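Local coordinates for peroxidase (Cellulomonas bogoriensis 69B4 = DSM 16987, PDB 6QZO), which binds heme b and probably acts as a DyP-type peroxidase, using peroxide to oxidise its substrates, at residues P222-S230 against V363-S371. Residues are numbered along the deposited sequence; the frame is centred on the assembly and turned at random.
Sequences PGWLTGGTS and VFAVPGGWS
The six-membered end of the Trp224 indole meets Ala365 and Pro367 obliquely, with CH2 3.8 Å from Ala365 CB and CZ3 4.2 Å from Pro367 CG. One face of the indole carries Leu225 CG, 3.7 Å above the plane and displaced toward the rim. The indole NE1 is hydrogen-bonded to Arg118 O. Leu225 reaches across the contact with CD2, 3.3 Å from Val366 O. That carbonyl also takes the amide of Thr229 in its plane, on a lone pair (2.9 Å between Thr229 N and Val366 O). Val366 N returns a bond to Thr229 O, 29° off the carbonyl plane, making an antiparallel hydrogen-bonded pair. The side chains of this pair run side by side: Thr229 CG2 packs 3.6 Å from Val366 CB, and OG1, anti to the backbone N (chi1 -170°), is hydrogen-bonded to Leu215 O. Ser230 and Ala365 follow as the non-hydrogen-bonded pair. On the N-terminal side of Thr229, a type II turn from Leu225 to Gly228 brings glycine backbones together, with Gly227 C 3.3 Å from Gly368 CA, which also makes a CA-H...O contact with Gly227 O. The contact thus joins the end of strand 356-366, outermost in its antiparallel sheet within the chain, to strand 229-238 in the C-terminal ferredoxin-like half; the side chain of Ser230 lies about 12 Å from the bound heme. Phe105 of strand 100-105, in the other sheet, touches Trp224 and Pro367 and shares a backbone hydrogen bond with Ala365, and helix 335-338 meets Ser230 through Val335.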
loop_
_atom_site.group_PDB
_atom_site.type_symbol
_atom_site.label_atom_id
_atom_site.label_comp_id
_atom_site.label_asym_id
_atom_site.label_seq_id
_atom_site.Cartn_x
_atom_site.Cartn_y
_atom_site.Cartn_z
ATOM N N PRO A 222 31.424 6.327 -19.491
ATOM C CA PRO A 222 31.417 5.160 -20.381
ATOM C C PRO A 222 30.262 5.155 -21.395
ATOM O O PRO A 222 29.185 5.587 -21.061
ATOM C CB PRO A 222 31.291 3.997 -19.384
ATOM C CG PRO A 222 30.418 4.560 -18.271
ATOM C CD PRO A 222 30.771 6.040 -18.206
ATOM N N GLY A 223 30.532 4.644 -22.603
ATOM C CA GLY A 223 29.649 4.720 -23.783
ATOM C C GLY A 223 28.340 3.984 -23.581
ATOM O O GLY A 223 27.342 4.380 -24.205
ATOM N N TRP A 224 28.328 2.941 -22.751
ATOM C CA TRP A 224 27.130 2.082 -22.537
ATOM C C TRP A 224 25.997 2.850 -21.832
ATOM O O TRP A 224 24.849 2.364 -21.883
ATOM C CB TRP A 224 27.497 0.814 -21.762
ATOM C CG TRP A 224 27.795 1.006 -20.306
ATOM C CD1 TRP A 224 29.027 1.172 -19.746
ATOM C CD2 TRP A 224 26.858 1.000 -19.211
ATOM N NE1 TRP A 224 28.920 1.292 -18.389
ATOM C CE2 TRP A 224 27.600 1.181 -18.029
ATOM C CE3 TRP A 224 25.470 0.846 -19.109
ATOM C CZ2 TRP A 224 27.011 1.213 -16.768
ATOM C CZ3 TRP A 224 24.885 0.886 -17.863
ATOM C CH2 TRP A 224 25.644 1.068 -16.711
ATOM N N LEU A 225 26.288 3.988 -21.197
ATOM C CA LEU A 225 25.272 4.784 -20.461
ATOM C C LEU A 225 24.579 5.818 -21.358
ATOM O O LEU A 225 23.752 6.571 -20.807
ATOM C CB LEU A 225 25.941 5.483 -19.277
ATOM C CG LEU A 225 25.849 4.741 -17.951
ATOM C CD1 LEU A 225 26.645 5.497 -16.917
ATOM C CD2 LEU A 225 24.405 4.582 -17.494
ATOM N N THR A 226 24.851 5.855 -22.665
ATOM C CA THR A 226 24.130 6.751 -23.608
ATOM C C THR A 226 22.621 6.535 -23.478
ATOM O O THR A 226 22.194 5.379 -23.642
ATOM C CB THR A 226 24.478 6.493 -25.080
ATOM O OG1 THR A 226 25.899 6.410 -25.187
ATOM C CG2 THR A 226 23.926 7.570 -25.989
ATOM N N GLY A 227 21.856 7.614 -23.253
ATOM C CA GLY A 227 20.394 7.573 -23.049
ATOM C C GLY A 227 20.039 7.223 -21.602
ATOM O O GLY A 227 18.823 7.177 -21.266
ATOM N N GLY A 228 21.058 6.976 -20.777
ATOM C CA GLY A 228 20.910 6.499 -19.394
ATOM C C GLY A 228 21.101 7.631 -18.400
ATOM O O GLY A 228 21.161 8.813 -18.804
ATOM N N THR A 229 21.200 7.279 -17.126
ATOM C CA THR A 229 21.199 8.251 -16.015
ATOM C C THR A 229 21.695 7.524 -14.766
ATOM O O THR A 229 22.093 6.347 -14.873
ATOM C CB THR A 229 19.801 8.879 -15.860
ATOM O OG1 THR A 229 19.855 9.975 -14.937
ATOM C CG2 THR A 229 18.760 7.879 -15.403
ATOM N N SER A 230 21.710 8.240 -13.647
ATOM C CA SER A 230 22.001 7.698 -12.304
ATOM C C SER A 230 20.740 7.847 -11.464
ATOM O O SER A 230 19.954 8.766 -11.746
ATOM C CB SER A 230 23.169 8.393 -11.677
ATOM O OG SER A 230 22.828 9.712 -11.309
ATOM N N VAL A 363 22.636 3.780 -4.573
ATOM C CA VAL A 363 23.019 4.445 -5.848
ATOM C C VAL A 363 23.024 3.384 -6.939
ATOM O O VAL A 363 23.538 2.288 -6.674
ATOM C CB VAL A 363 24.389 5.139 -5.730
ATOM C CG1 VAL A 363 24.711 5.930 -6.974
ATOM C CG2 VAL A 363 24.443 6.019 -4.494
ATOM N N PHE A 364 22.458 3.713 -8.100
ATOM C CA PHE A 364 22.365 2.804 -9.273
ATOM C C PHE A 364 22.680 3.585 -10.545
ATOM O O PHE A 364 22.381 4.803 -10.625
ATOM C CB PHE A 364 20.972 2.187 -9.391
ATOM C CG PHE A 364 20.556 1.427 -8.163
ATOM C CD1 PHE A 364 20.922 0.108 -7.991
ATOM C CD2 PHE A 364 19.827 2.045 -7.165
ATOM C CE1 PHE A 364 20.552 -0.585 -6.848
ATOM C CE2 PHE A 364 19.465 1.345 -6.031
ATOM C CZ PHE A 364 19.822 0.040 -5.874
ATOM N N ALA A 365 23.289 2.878 -11.501
ATOM C CA ALA A 365 23.486 3.345 -12.892
ATOM C C ALA A 365 22.321 2.804 -13.712
ATOM O O ALA A 365 22.036 1.606 -13.613
ATOM C CB ALA A 365 24.809 2.861 -13.411
ATOM N N VAL A 366 21.673 3.668 -14.474
ATOM C CA VAL A 366 20.442 3.338 -15.231
ATOM C C VAL A 366 20.803 3.304 -16.709
ATOM O O VAL A 366 21.113 4.339 -17.305
ATOM C CB VAL A 366 19.341 4.366 -14.906
ATOM C CG1 VAL A 366 18.079 4.132 -15.719
ATOM C CG2 VAL A 366 19.030 4.353 -13.413
ATOM N N PRO A 367 20.787 2.114 -17.352
ATOM C CA PRO A 367 21.012 2.030 -18.784
ATOM C C PRO A 367 20.049 2.938 -19.547
ATOM O O PRO A 367 18.999 3.321 -19.000
ATOM C CB PRO A 367 20.717 0.571 -19.149
ATOM C CG PRO A 367 20.864 -0.184 -17.854
ATOM C CD PRO A 367 20.548 0.798 -16.747
ATOM N N GLY A 368 20.419 3.238 -20.792
ATOM C CA GLY A 368 19.552 3.926 -21.754
ATOM C C GLY A 368 18.403 3.018 -22.121
ATOM O O GLY A 368 18.370 1.894 -21.605
ATOM N N GLY A 369 17.498 3.499 -22.962
ATOM C CA GLY A 369 16.363 2.718 -23.469
ATOM C C GLY A 369 16.812 1.705 -24.516
ATOM O O GLY A 369 18.047 1.557 -24.744
ATOM N N TRP A 370 15.832 1.033 -25.120
ATOM C CA TRP A 370 16.031 -0.038 -26.119
ATOM C C TRP A 370 14.804 -0.089 -27.028
ATOM O O TRP A 370 13.769 0.516 -26.657
ATOM C CB TRP A 370 16.326 -1.374 -25.419
ATOM C CG TRP A 370 15.136 -2.110 -24.891
ATOM C CD1 TRP A 370 14.472 -3.136 -25.505
ATOM C CD2 TRP A 370 14.521 -1.951 -23.600
ATOM N NE1 TRP A 370 13.453 -3.590 -24.707
ATOM C CE2 TRP A 370 13.462 -2.891 -23.527
ATOM C CE3 TRP A 370 14.726 -1.088 -22.515
ATOM C CZ2 TRP A 370 12.621 -2.985 -22.418
ATOM C CZ3 TRP A 370 13.902 -1.190 -21.416
ATOM C CH2 TRP A 370 12.858 -2.121 -21.376
ATOM N N SER A 371 14.964 -0.744 -28.183
ATOM C CA SER A 371 13.943 -0.910 -29.246
ATOM C C SER A 371 13.602 -2.387 -29.389
ATOM O O SER A 371 14.380 -3.225 -28.898
ATOM C CB SER A 371 14.438 -0.362 -30.557
ATOM O OG SER A 371 14.635 1.033 -30.452
#